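Local atomic coordinates of probable dehydrogenase (Bordetella bronchiseptica, PDB entry 3MOI), a protein that is probably an NAD(P)-dependent oxidoreductase of the GFO/IDH/MocA family, pairing a Rossmann-type dinucleotide-binding domain with a C-terminal domain built on a mixed beta sheet. Residues I3-C8 / P20-H25; R106-V111 / D361-K366; P128-L133 / I183-T188; G191-A196 / G365-E370. All coordinates share one frame; numbering follows the deposited sequence.

Overall arrangement
From the N terminus, interaction 1 closes first, a short loop within the opening beta-alpha-beta unit of the Rossmann domain. Interaction 2 starts on helix 101-114 of that domain and closes only at helix 362-381, after some 250 residues. Interaction 3 falls wholly within that long excursion, pairing helices 128-139 and 179-190 of the C-terminal domain; Trp-364 of interaction 2 packs on the latter. Interaction 4 starts just after it, near strand 194-202, and ends on helix 362-381, sharing Gly-365 and Lys-366 with interaction 2. That helix thus ties the two domains together. Interactions 3 and 4 meet through the Lys-187/Asp-367 salt bridge, while interaction 1 stands apart, its centre about 29 Å from that of interaction 4.

Interaction 1: I3-C8 / P20-H25; sequences IRFGIC and PAMRHH
Met-22 is drawn out straight beyond CG, with chi2 at -171° and chi3 at 174°, and this extended chain carries its methyl group from the helix to the ring of Phe-5 on the strand. The two residues belong to the first beta-alpha-beta unit of the Rossmann fold: strand 3-8 runs through a glycine-rich turn, consistent with a dinucleotide-binding GxGxxG motif, into helix 12-24, and strand 28-34 completes the unit. The backbones stand well apart, with the CA atoms of Phe-5 and Met-22 separated by 8.7 Å, and the long thioether spans the gap. It meets the Phe-5 side chain at about a right angle. Met-22 CE sits over one face of the ring, 3.3 Å from the Phe-5 centroid and 13° from the ring normal, which makes a CH-pi contact. The sulfur stands more obliquely, with Met-22 SD 4.3 Å from the same centroid, and adds a Met-aromatic interaction. Met-22 SD also has a looser neighbour, Ile-7 CG1, at 4.4 Å. All three residues are buried. Ala-67 of strand 67-70 also touches Phe-5, while Met-22 packs against Ile-30 and against Ile-345 of helix 340-352. The methyl leans toward the root of the ring: Met-22 CE is 3.2 Å from Phe-5 CG but 3.8 Å from Phe-5 CZ.

Interaction 2: R106-V111 / D361-K366; sequences RMIEAV and DARWGK
Ile-108 projects from helix 101-114 into the first turn of helix 362-381, where it meets Ala-362 through CG1, Arg-363 through CG2 and CD1, and Lys-366 through CD1. Asp-361 comes before the turn and caps it: as the N-cap residue it accepts from Trp-364 N through OD1 at 3.0 Å, the donor lying 38° out of the carboxylate plane. Next, Ala-362 gives the closest approach, its CB resting 3.5 Å from Ile-108 CG1. The small methyl suits the point where the backbones come nearest, the CA atoms of Ala-362 and Ile-108 being 5.6 Å apart. Arg-363 then crosses Ile-108 at about a right angle. Its CG lies 3.9 Å from Ile-108 CD1, and its guanidinium comes obliquely past Ile-108 CG2, with NH2 at 3.8 Å. The charge itself is directed to Glu-112, which forms a salt bridge with Arg-363 NE. Trp-364 leads away from this interface toward helix 179-190, where it makes a cation-pi contact with Lys-187. One turn on from Ala-362, Lys-366 lays its fully extended chain alongside the isoleucine, its CB and CD both 4.1 Å from Ile-108 CD1, before NZ reaches Asp-105 in a salt bridge. Glu-112 and Asp-105 both lie on helix 101-114. The axes of the two short helical segments pass 9.7 Å apart, with 173° between their directions: an antiparallel helix pair, joining a Rossmann-domain helix to the N-capped start of helix 362-381.

Interaction 3: P128-L133 / I183-T188; sequences PVVRTL and IDSIKT
Val-130 of helix 128-139 wedges its two methyls against successive turns of helix 179-190, one closely and one loosely. The tight side is CG1, set anti to the backbone N by chi1 of 173°, which meets Thr-188 CG2 at 3.7 Å. The two side chains cross at about a right angle, methyl against methyl. Thr-188 can offer its methyl because its hydroxyl is turned back to its own helix: OG1 donates to Asp-184 O at 2.8 Å. That carbonyl also receives Thr-188 N at 2.9 Å, and the two donors arrive on opposite faces of its plane, which pins the threonine's rotation. The looser side is Val-130 CG2, whose nearest approach is to Ser-185 OG at 4.0 Å. A methyl can offer the hydroxyl only a van der Waals touch; the polar partner of Ser-185 OG is His-181 O. The packing is buried, whereas Arg-131, next along the first helix, is exposed and starts out away from the contact. Within helix 128-139, Thr-132 OG1 likewise donates to Pro-128 O at 2.6 Å while Thr-132 N reaches that oxygen from its opposite face, and Thr-132 OG1 is hydrogen-bonded to Ile-333 N as well. One polar link does tie the helices farther along, from Arg-134 NE to Thr-188 O. Met-303 of strand 302-307 touches both Val-130 and Ser-185, placing the helix pair on the mixed sheet of the C-terminal domain, while Ile-186 packs on strand 225-231 and Thr-188 on Trp-364 of helix 362-381.

Interaction 4: G191-A196 / G365-E370; sequences GQRITA and GKDTLE
Arg-193 and Asp-367 meet at an oblique angle, guanidinium and carboxylate planes 61° apart, in a salt bridge between the segment leading into strand 194-202 of the GFO/IDH/MocA C-terminal domain and helix 362-381. Both residues reach for each other with CG anti to the backbone N, chi1 being -179° in Arg-193 and -178° in Asp-367. The arginine is extended from CG to NE, so its head group is carried across from the loop to the helix. Contact is made by one nitrogen and one oxygen: Arg-193 NH1 stands 3.4 Å from Asp-367 OD1, and the two flat groups are neither coplanar nor stacked. The other terminal nitrogen is turned off the carboxylate, Arg-193 NH2 lying 5.3 Å from Asp-367 OD1. This separation, together with the twist, makes it a loose electrostatic pairing and not a clean bidentate grip. Asp-367 has stronger partners: OD1 also bridges to Arg-387 NH2, of the C-terminal residue, and OD2 is held by Lys-187 NZ of helix 179-190. With three cations around it, the carboxylate very probably stays ionised. The arginine lies at the exposed edge of this charge cluster. The neighbouring Ile-194 is buried, its side chain packing on Ile-183 of helix 179-190. Glu-370, nearly one turn on from Asp-367, is already paired with Arg-387 and Arg-101, and its OE1 remains 5.2 Å from Arg-193 NH1.

Interaction 1: I3-C8 / P20-H25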
loop_
_atom_site.group_PDB
_atom_site.type_symbol
_atom_site.label_atom_id
_atom_site.label_comp_id
_atom_site.label_asym_id
_atom_site.label_seq_id
_atom_site.Cartn_x
_atom_site.Cartn_y
_atom_site.Cartn_z
ATOM N N ILE A 3 21.895 32.602 -11.427
ATOM C CA ILE A 3 20.544 33.099 -11.620
ATOM C C ILE A 3 20.176 34.096 -10.517
ATOM O O ILE A 3 20.249 33.815 -9.347
ATOM C CB ILE A 3 19.542 31.896 -11.658
ATOM C CG1 ILE A 3 20.012 30.856 -12.686
ATOM C CG2 ILE A 3 18.141 32.330 -11.967
ATOM C CD1 ILE A 3 20.630 31.484 -13.974
ATOM N N ARG A 4 19.792 35.282 -10.916
ATOM C CA ARG A 4 19.370 36.268 -9.967
ATOM C C ARG A 4 17.846 36.129 -9.784
ATOM O O ARG A 4 17.081 36.268 -10.740
ATOM C CB ARG A 4 19.754 37.680 -10.422
ATOM C CG ARG A 4 21.249 37.948 -10.587
ATOM C CD ARG A 4 21.527 39.218 -11.398
ATOM N NE ARG A 4 20.843 39.121 -12.679
ATOM C CZ ARG A 4 20.957 39.984 -13.699
ATOM N NH1 ARG A 4 21.775 41.045 -13.641
ATOM N NH2 ARG A 4 20.237 39.777 -14.805
ATOM N N PHE A 5 17.457 35.823 -8.554
ATOM C CA PHE A 5 16.100 35.453 -8.211
ATOM C C PHE A 5 15.440 36.516 -7.404
ATOM O O PHE A 5 16.075 37.079 -6.527
ATOM C CB PHE A 5 16.081 34.220 -7.327
ATOM C CG PHE A 5 15.924 32.966 -8.058
ATOM C CD1 PHE A 5 17.014 32.123 -8.264
ATOM C CD2 PHE A 5 14.692 32.598 -8.563
ATOM C CE1 PHE A 5 16.852 30.917 -8.944
ATOM C CE2 PHE A 5 14.534 31.408 -9.253
ATOM C CZ PHE A 5 15.604 30.575 -9.430
ATOM N N GLY A 6 14.168 36.771 -7.691
ATOM C CA GLY A 6 13.307 37.482 -6.740
ATOM C C GLY A 6 12.333 36.497 -6.072
ATOM O O GLY A 6 11.763 35.661 -6.759
ATOM N N ILE A 7 12.118 36.603 -4.765
ATOM C CA ILE A 7 11.113 35.791 -4.112
ATOM C C ILE A 7 9.815 36.520 -3.977
ATOM O O ILE A 7 9.782 37.619 -3.489
ATOM C CB ILE A 7 11.517 35.352 -2.732
ATOM C CG1 ILE A 7 12.860 34.617 -2.785
ATOM C CG2 ILE A 7 10.449 34.426 -2.193
ATOM C CD1 ILE A 7 13.168 33.838 -1.528
ATOM N N CYS A 8 8.716 35.918 -4.404
ATOM C CA CYS A 8 7.411 36.628 -4.418
ATOM C C CYS A 8 6.427 35.863 -3.590
ATOM O O CYS A 8 5.895 34.854 -4.067
ATOM C CB CYS A 8 6.890 36.716 -5.852
ATOM S SG CYS A 8 5.111 37.097 -6.051
ATOM N N PRO A 20 16.646 30.047 2.449
ATOM C CA PRO A 20 17.986 29.632 2.911
ATOM C C PRO A 20 18.671 28.733 1.905
ATOM O O PRO A 20 19.854 28.938 1.581
ATOM C CB PRO A 20 17.706 28.874 4.215
ATOM C CG PRO A 20 16.272 29.235 4.587
ATOM C CD PRO A 20 15.590 29.439 3.263
ATOM N N ALA A 21 17.910 27.797 1.346
ATOM C CA ALA A 21 18.414 26.912 0.285
ATOM C C ALA A 21 18.946 27.670 -0.910
ATOM O O ALA A 21 19.933 27.256 -1.506
ATOM C CB ALA A 21 17.319 25.916 -0.160
ATOM N N MET A 22 18.306 28.786 -1.257
ATOM C CA MET A 22 18.824 29.661 -2.328
ATOM C C MET A 22 20.143 30.319 -1.944
ATOM O O MET A 22 21.042 30.391 -2.790
ATOM C CB MET A 22 17.829 30.776 -2.709
ATOM C CG MET A 22 16.830 30.460 -3.797
ATOM S SD MET A 22 15.850 31.858 -4.403
ATOM C CE MET A 22 15.083 30.921 -5.677
ATOM N N ARG A 23 20.260 30.826 -0.706
ATOM C CA ARG A 23 21.524 31.483 -0.278
ATOM C C ARG A 23 22.598 30.455 -0.521
ATOM O O ARG A 23 23.437 30.609 -1.400
ATOM C CB ARG A 23 21.516 31.921 1.205
ATOM C CG ARG A 23 21.963 33.382 1.417
ATOM C CD ARG A 23 22.731 33.652 2.727
ATOM N NE ARG A 23 21.980 34.331 3.800
ATOM C CZ ARG A 23 21.174 33.727 4.673
ATOM N NH1 ARG A 23 20.937 32.418 4.585
ATOM N NH2 ARG A 23 20.586 34.435 5.640
ATOM N N HIS A 24 22.434 29.324 0.153
ATOM C CA HIS A 24 23.343 28.224 0.043
ATOM C C HIS A 24 23.549 27.690 -1.348
ATOM O O HIS A 24 24.539 27.048 -1.604
ATOM C CB HIS A 24 22.879 27.092 0.955
ATOM C CG HIS A 24 22.826 27.485 2.402
ATOM N ND1 HIS A 24 22.256 26.694 3.371
ATOM C CD2 HIS A 24 23.240 28.611 3.034
ATOM C CE1 HIS A 24 22.354 27.292 4.547
ATOM N NE2 HIS A 24 22.944 28.459 4.370
ATOM N N HIS A 25 22.622 27.894 -2.266
ATOM C CA HIS A 25 22.859 27.377 -3.606
ATOM C C HIS A 25 23.796 28.334 -4.360
ATOM O O HIS A 25 23.627 29.616 -4.343
ATOM C CB HIS A 25 21.561 27.117 -4.350
ATOM C CG HIS A 25 21.682 26.197 -5.535
ATOM N ND1 HIS A 25 22.427 26.499 -6.645
ATOM C CD2 HIS A 25 21.040 25.040 -5.833
ATOM C CE1 HIS A 25 22.294 25.542 -7.546
ATOM N NE2 HIS A 25 21.449 24.648 -7.082
#

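Interaction 2: R106-V111 / D361-K366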
loop_
_atom_site.group_PDB
_atom_site.type_symbol
_atom_site.label_atom_id
_atom_site.label_comp_id
_atom_site.label_asym_id
_atom_site.label_seq_id
_atom_site.Cartn_x
_atom_site.Cartn_y
_atom_site.Cartn_z
ATOM N N ARG A 106 -4.336 29.890 -19.114
ATOM C CA ARG A 106 -3.797 31.234 -19.256
ATOM C C ARG A 106 -2.322 31.270 -18.929
ATOM O O ARG A 106 -1.564 32.063 -19.524
ATOM C CB ARG A 106 -4.486 32.262 -18.339
ATOM C CG ARG A 106 -5.938 32.675 -18.689
ATOM C CD ARG A 106 -6.323 33.898 -17.740
ATOM N NE ARG A 106 -5.447 35.064 -18.033
ATOM C CZ ARG A 106 -5.068 36.018 -17.175
ATOM N NH1 ARG A 106 -5.401 36.005 -15.872
ATOM N NH2 ARG A 106 -4.306 36.996 -17.633
ATOM N N MET A 107 -1.919 30.422 -18.001
ATOM C CA MET A 107 -0.508 30.359 -17.549
ATOM C C MET A 107 0.394 29.771 -18.668
ATOM O O MET A 107 1.448 30.345 -19.030
ATOM C CB MET A 107 -0.408 29.586 -16.219
ATOM C CG MET A 107 -1.017 30.338 -14.948
ATOM S SD MET A 107 -1.254 29.372 -13.447
ATOM C CE MET A 107 -2.807 28.948 -13.780
ATOM N N ILE A 108 -0.081 28.693 -19.278
ATOM C CA ILE A 108 0.620 28.027 -20.356
ATOM C C ILE A 108 0.800 29.028 -21.508
ATOM O O ILE A 108 1.902 29.225 -22.014
ATOM C CB ILE A 108 -0.150 26.733 -20.766
ATOM C CG1 ILE A 108 -0.003 25.673 -19.628
ATOM C CG2 ILE A 108 0.305 26.159 -22.116
ATOM C CD1 ILE A 108 -1.015 24.502 -19.678
ATOM N N GLU A 109 -0.266 29.725 -21.855
ATOM C CA GLU A 109 -0.250 30.553 -23.028
ATOM C C GLU A 109 0.716 31.725 -22.822
ATOM O O GLU A 109 1.550 32.026 -23.676
ATOM C CB GLU A 109 -1.682 30.934 -23.405
ATOM C CG GLU A 109 -2.540 29.685 -23.788
ATOM C CD GLU A 109 -4.094 29.905 -23.931
ATOM O OE1 GLU A 109 -4.662 30.901 -23.407
ATOM O OE2 GLU A 109 -4.758 29.048 -24.588
ATOM N N ALA A 110 0.700 32.278 -21.625
ATOM C CA ALA A 110 1.614 33.372 -21.294
ATOM C C ALA A 110 3.086 32.920 -21.305
ATOM O O ALA A 110 3.953 33.591 -21.871
ATOM C CB ALA A 110 1.254 33.973 -19.939
ATOM N N VAL A 111 3.365 31.784 -20.699
ATOM C CA VAL A 111 4.741 31.295 -20.619
ATOM C C VAL A 111 5.242 30.988 -21.998
ATOM O O VAL A 111 6.341 31.414 -22.338
ATOM C CB VAL A 111 4.846 30.057 -19.667
ATOM C CG1 VAL A 111 6.071 29.251 -19.924
ATOM C CG2 VAL A 111 4.730 30.532 -18.205
ATOM N N ASP A 361 6.919 21.435 -16.390
ATOM C CA ASP A 361 6.565 22.724 -16.919
ATOM C C ASP A 361 5.080 23.008 -16.608
ATOM O O ASP A 361 4.441 22.341 -15.794
ATOM C CB ASP A 361 6.851 22.742 -18.415
ATOM C CG ASP A 361 5.820 21.975 -19.197
ATOM O OD1 ASP A 361 5.299 20.946 -18.680
ATOM O OD2 ASP A 361 5.483 22.455 -20.316
ATOM N N ALA A 362 4.528 24.016 -17.253
ATOM C CA ALA A 362 3.134 24.412 -16.938
ATOM C C ALA A 362 2.176 23.293 -17.388
ATOM O O ALA A 362 1.219 23.025 -16.669
ATOM C CB ALA A 362 2.795 25.725 -17.502
ATOM N N ARG A 363 2.481 22.589 -18.499
ATOM C CA ARG A 363 1.612 21.523 -18.973
ATOM C C ARG A 363 1.645 20.337 -18.047
ATOM O O ARG A 363 0.681 19.652 -17.934
ATOM C CB ARG A 363 1.964 21.089 -20.379
ATOM C CG ARG A 363 1.432 22.029 -21.451
ATOM C CD ARG A 363 2.274 21.983 -22.727
ATOM N NE ARG A 363 1.888 23.030 -23.642
ATOM C CZ ARG A 363 0.829 22.975 -24.465
ATOM N NH1 ARG A 363 0.069 21.912 -24.506
ATOM N NH2 ARG A 363 0.551 24.004 -25.264
ATOM N N TRP A 364 2.748 20.104 -17.369
ATOM C CA TRP A 364 2.857 19.007 -16.481
ATOM C C TRP A 364 2.029 19.337 -15.278
ATOM O O TRP A 364 1.315 18.509 -14.766
ATOM C CB TRP A 364 4.314 18.828 -16.137
ATOM C CG TRP A 364 4.634 18.036 -14.922
ATOM C CD1 TRP A 364 4.453 18.409 -13.616
ATOM C CD2 TRP A 364 5.339 16.807 -14.884
ATOM N NE1 TRP A 364 4.902 17.418 -12.768
ATOM C CE2 TRP A 364 5.466 16.433 -13.530
ATOM C CE3 TRP A 364 5.854 15.962 -15.866
ATOM C CZ2 TRP A 364 6.117 15.293 -13.152
ATOM C CZ3 TRP A 364 6.475 14.844 -15.492
ATOM C CH2 TRP A 364 6.599 14.495 -14.152
ATOM N N GLY A 365 2.137 20.562 -14.813
ATOM C CA GLY A 365 1.279 21.085 -13.738
ATOM C C GLY A 365 -0.218 20.938 -14.012
ATOM O O GLY A 365 -0.959 20.352 -13.168
ATOM N N LYS A 366 -0.666 21.390 -15.195
ATOM C CA LYS A 366 -2.107 21.261 -15.518
ATOM C C LYS A 366 -2.503 19.810 -15.446
ATOM O O LYS A 366 -3.550 19.471 -14.870
ATOM C CB LYS A 366 -2.487 21.814 -16.899
ATOM C CG LYS A 366 -3.973 21.651 -17.254
ATOM C CD LYS A 366 -4.314 22.214 -18.635
ATOM C CE LYS A 366 -5.837 22.265 -18.856
ATOM N NZ LYS A 366 -6.175 22.788 -20.251
#

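Interaction 3: P128-L133 / I183-T188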
loop_
_atom_site.group_PDB
_atom_site.type_symbol
_atom_site.label_atom_id
_atom_site.label_comp_id
_atom_site.label_asym_id
_atom_site.label_seq_id
_atom_site.Cartn_x
_atom_site.Cartn_y
_atom_site.Cartn_z
ATOM N N PRO A 128 15.929 13.871 -4.375
ATOM C CA PRO A 128 16.862 13.025 -5.145
ATOM C C PRO A 128 16.555 11.554 -5.070
ATOM O O PRO A 128 16.892 10.839 -5.978
ATOM C CB PRO A 128 18.242 13.293 -4.490
ATOM C CG PRO A 128 18.087 14.607 -3.798
ATOM C CD PRO A 128 16.621 14.656 -3.348
ATOM N N VAL A 129 15.935 11.065 -4.013
ATOM C CA VAL A 129 15.588 9.643 -4.032
ATOM C C VAL A 129 14.651 9.309 -5.198
ATOM O O VAL A 129 14.820 8.273 -5.853
ATOM C CB VAL A 129 15.047 9.124 -2.692
ATOM C CG1 VAL A 129 16.115 9.329 -1.563
ATOM C CG2 VAL A 129 13.720 9.767 -2.348
ATOM N N VAL A 130 13.729 10.223 -5.518
ATOM C CA VAL A 130 12.819 10.039 -6.643
ATOM C C VAL A 130 13.538 10.165 -7.959
ATOM O O VAL A 130 13.308 9.419 -8.892
ATOM C CB VAL A 130 11.690 11.041 -6.586
ATOM C CG1 VAL A 130 10.864 10.965 -7.839
ATOM C CG2 VAL A 130 10.834 10.813 -5.275
ATOM N N ARG A 131 14.437 11.100 -8.054
ATOM C CA ARG A 131 15.266 11.187 -9.258
ATOM C C ARG A 131 16.107 9.948 -9.400
ATOM O O ARG A 131 16.293 9.417 -10.509
ATOM C CB ARG A 131 16.171 12.394 -9.164
ATOM C CG ARG A 131 17.095 12.654 -10.370
ATOM C CD ARG A 131 17.620 14.111 -10.228
ATOM N NE ARG A 131 19.037 14.227 -10.557
ATOM C CZ ARG A 131 19.543 15.059 -11.475
ATOM N NH1 ARG A 131 18.752 15.873 -12.199
ATOM N NH2 ARG A 131 20.858 15.076 -11.680
ATOM N N THR A 132 16.584 9.445 -8.275
ATOM C CA THR A 132 17.384 8.216 -8.312
ATOM C C THR A 132 16.568 7.052 -8.769
ATOM O O THR A 132 17.084 6.273 -9.553
ATOM C CB THR A 132 18.053 7.876 -6.979
ATOM O OG1 THR A 132 18.704 9.046 -6.486
ATOM C CG2 THR A 132 19.074 6.744 -7.169
ATOM N N LEU A 133 15.327 6.935 -8.300
ATOM C CA LEU A 133 14.448 5.850 -8.732
ATOM C C LEU A 133 14.250 5.960 -10.231
ATOM O O LEU A 133 14.320 4.954 -10.917
ATOM C CB LEU A 133 13.078 5.810 -7.988
ATOM C CG LEU A 133 13.028 5.399 -6.483
ATOM C CD1 LEU A 133 11.780 5.948 -5.734
ATOM C CD2 LEU A 133 13.120 3.892 -6.199
ATOM N N ILE A 183 1.526 12.015 -6.971
ATOM C CA ILE A 183 1.209 11.927 -8.349
ATOM C C ILE A 183 2.458 12.320 -9.115
ATOM O O ILE A 183 2.823 11.660 -10.060
ATOM C CB ILE A 183 0.047 12.846 -8.720
ATOM C CG1 ILE A 183 -1.253 12.424 -8.023
ATOM C CG2 ILE A 183 -0.182 12.902 -10.259
ATOM C CD1 ILE A 183 -2.354 13.481 -8.186
ATOM N N ASP A 184 3.117 13.405 -8.724
ATOM C CA ASP A 184 4.275 13.858 -9.492
ATOM C C ASP A 184 5.399 12.854 -9.429
ATOM O O ASP A 184 6.147 12.698 -10.401
ATOM C CB ASP A 184 4.802 15.193 -8.993
ATOM C CG ASP A 184 3.870 16.351 -9.309
ATOM O OD1 ASP A 184 3.111 16.284 -10.299
ATOM O OD2 ASP A 184 3.882 17.316 -8.531
ATOM N N SER A 185 5.512 12.151 -8.292
ATOM C CA SER A 185 6.578 11.172 -8.156
ATOM C C SER A 185 6.313 9.992 -9.065
ATOM O O SER A 185 7.258 9.441 -9.703
ATOM C CB SER A 185 6.727 10.740 -6.701
ATOM O OG SER A 185 7.040 11.920 -5.947
ATOM N N ILE A 186 5.040 9.611 -9.137
ATOM C CA ILE A 186 4.665 8.483 -9.981
ATOM C C ILE A 186 4.972 8.842 -11.424
ATOM O O ILE A 186 5.642 8.116 -12.098
ATOM C CB ILE A 186 3.229 8.127 -9.779
ATOM C CG1 ILE A 186 3.034 7.502 -8.380
ATOM C CG2 ILE A 186 2.771 7.180 -10.801
ATOM C CD1 ILE A 186 1.590 7.412 -7.959
ATOM N N LYS A 187 4.561 9.998 -11.892
ATOM C CA LYS A 187 4.954 10.413 -13.213
ATOM C C LYS A 187 6.472 10.490 -13.449
ATOM O O LYS A 187 6.970 10.160 -14.535
ATOM C CB LYS A 187 4.371 11.752 -13.485
ATOM C CG LYS A 187 2.825 11.747 -13.576
ATOM C CD LYS A 187 2.408 12.919 -14.468
ATOM C CE LYS A 187 2.320 14.166 -13.766
ATOM N NZ LYS A 187 1.835 15.219 -14.685
ATOM N N THR A 188 7.197 10.978 -12.467
ATOM C CA THR A 188 8.619 11.130 -12.620
ATOM C C THR A 188 9.335 9.764 -12.707
ATOM O O THR A 188 10.103 9.517 -13.627
ATOM C CB THR A 188 9.176 11.908 -11.452
ATOM O OG1 THR A 188 8.714 13.274 -11.494
ATOM C CG2 THR A 188 10.704 11.862 -11.450
#

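Interaction 4: G191-A196 / G365-E370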
loop_
_atom_site.group_PDB
_atom_site.type_symbol
_atom_site.label_atom_id
_atom_site.label_comp_id
_atom_site.label_asym_id
_atom_site.label_seq_id
_atom_site.Cartn_x
_atom_site.Cartn_y
_atom_site.Cartn_z
ATOM N N GLY A 191 7.930 8.012 -16.043
ATOM C CA GLY A 191 7.797 8.653 -17.356
ATOM C C GLY A 191 6.525 8.356 -18.148
ATOM O O GLY A 191 6.513 8.589 -19.331
ATOM N N GLN A 192 5.466 7.840 -17.519
ATOM C CA GLN A 192 4.213 7.569 -18.236
ATOM C C GLN A 192 3.044 8.512 -17.905
ATOM O O GLN A 192 2.912 9.026 -16.816
ATOM C CB GLN A 192 3.801 6.156 -17.982
ATOM C CG GLN A 192 4.759 5.086 -18.617
ATOM C CD GLN A 192 4.128 3.734 -18.526
ATOM O OE1 GLN A 192 3.090 3.489 -19.182
ATOM N NE2 GLN A 192 4.703 2.836 -17.685
ATOM N N ARG A 193 2.197 8.758 -18.892
ATOM C CA ARG A 193 0.964 9.426 -18.681
ATOM C C ARG A 193 0.030 8.552 -17.828
ATOM O O ARG A 193 -0.056 7.328 -17.974
ATOM C CB ARG A 193 0.318 9.772 -20.013
ATOM C CG ARG A 193 -1.037 10.520 -19.884
ATOM C CD ARG A 193 -1.518 11.104 -21.213
ATOM N NE ARG A 193 -2.987 11.174 -21.287
ATOM C CZ ARG A 193 -3.691 12.260 -20.975
ATOM N NH1 ARG A 193 -3.056 13.363 -20.570
ATOM N NH2 ARG A 193 -5.020 12.244 -21.040
ATOM N N ILE A 194 -0.668 9.215 -16.921
ATOM C CA ILE A 194 -1.706 8.599 -16.170
ATOM C C ILE A 194 -2.956 8.621 -17.033
ATOM O O ILE A 194 -3.448 9.684 -17.354
ATOM C CB ILE A 194 -1.912 9.394 -14.878
ATOM C CG1 ILE A 194 -0.640 9.297 -14.032
ATOM C CG2 ILE A 194 -3.086 8.866 -14.160
ATOM C CD1 ILE A 194 -0.541 10.181 -12.825
ATOM N N THR A 195 -3.476 7.474 -17.395
ATOM C CA THR A 195 -4.634 7.385 -18.326
ATOM C C THR A 195 -5.929 6.980 -17.656
ATOM O O THR A 195 -6.970 7.070 -18.266
ATOM C CB THR A 195 -4.423 6.352 -19.467
ATOM O OG1 THR A 195 -4.090 5.092 -18.877
ATOM C CG2 THR A 195 -3.274 6.789 -20.397
ATOM N N ALA A 196 -5.903 6.547 -16.407
ATOM C CA ALA A 196 -7.185 6.332 -15.716
ATOM C C ALA A 196 -6.997 6.430 -14.195
ATOM O O ALA A 196 -5.916 6.201 -13.687
ATOM C CB ALA A 196 -7.795 4.987 -16.110
ATOM N N GLY A 365 2.137 20.562 -14.813
ATOM C CA GLY A 365 1.279 21.085 -13.738
ATOM C C GLY A 365 -0.218 20.938 -14.012
ATOM O O GLY A 365 -0.959 20.352 -13.168
ATOM N N LYS A 366 -0.666 21.390 -15.195
ATOM C CA LYS A 366 -2.107 21.261 -15.518
ATOM C C LYS A 366 -2.503 19.810 -15.446
ATOM O O LYS A 366 -3.550 19.471 -14.870
ATOM C CB LYS A 366 -2.487 21.814 -16.899
ATOM C CG LYS A 366 -3.973 21.651 -17.254
ATOM C CD LYS A 366 -4.314 22.214 -18.635
ATOM C CE LYS A 366 -5.837 22.265 -18.856
ATOM N NZ LYS A 366 -6.175 22.788 -20.251
ATOM N N ASP A 367 -1.653 18.975 -16.008
ATOM C CA ASP A 367 -1.854 17.560 -15.993
ATOM C C ASP A 367 -1.996 16.987 -14.587
ATOM O O ASP A 367 -2.933 16.208 -14.315
ATOM C CB ASP A 367 -0.776 16.843 -16.792
ATOM C CG ASP A 367 -1.006 15.345 -16.812
ATOM O OD1 ASP A 367 -1.702 14.819 -17.759
ATOM O OD2 ASP A 367 -0.557 14.721 -15.825
ATOM N N THR A 368 -1.168 17.440 -13.653
ATOM C CA THR A 368 -1.342 17.009 -12.274
ATOM C C THR A 368 -2.650 17.561 -11.711
ATOM O O THR A 368 -3.418 16.869 -10.962
ATOM C CB THR A 368 -0.153 17.427 -11.448
ATOM O OG1 THR A 368 0.965 16.672 -11.898
ATOM C CG2 THR A 368 -0.374 17.193 -9.932
ATOM N N LEU A 369 -2.966 18.798 -12.044
ATOM C CA LEU A 369 -4.268 19.323 -11.587
ATOM C C LEU A 369 -5.359 18.389 -12.124
ATOM O O LEU A 369 -6.218 17.984 -11.353
ATOM C CB LEU A 369 -4.462 20.757 -12.016
ATOM C CG LEU A 369 -5.824 21.428 -11.827
ATOM C CD1 LEU A 369 -6.281 21.534 -10.354
ATOM C CD2 LEU A 369 -5.742 22.761 -12.454
ATOM N N GLU A 370 -5.276 17.914 -13.382
ATOM C CA GLU A 370 -6.402 17.105 -13.903
ATOM C C GLU A 370 -6.482 15.811 -13.203
ATOM O O GLU A 370 -7.561 15.296 -12.990
ATOM C CB GLU A 370 -6.330 16.866 -15.386
ATOM C CG GLU A 370 -6.610 18.128 -16.177
ATOM C CD GLU A 370 -6.299 18.025 -17.654
ATOM O OE1 GLU A 370 -5.833 16.962 -18.115
ATOM O OE2 GLU A 370 -6.543 19.007 -18.396
#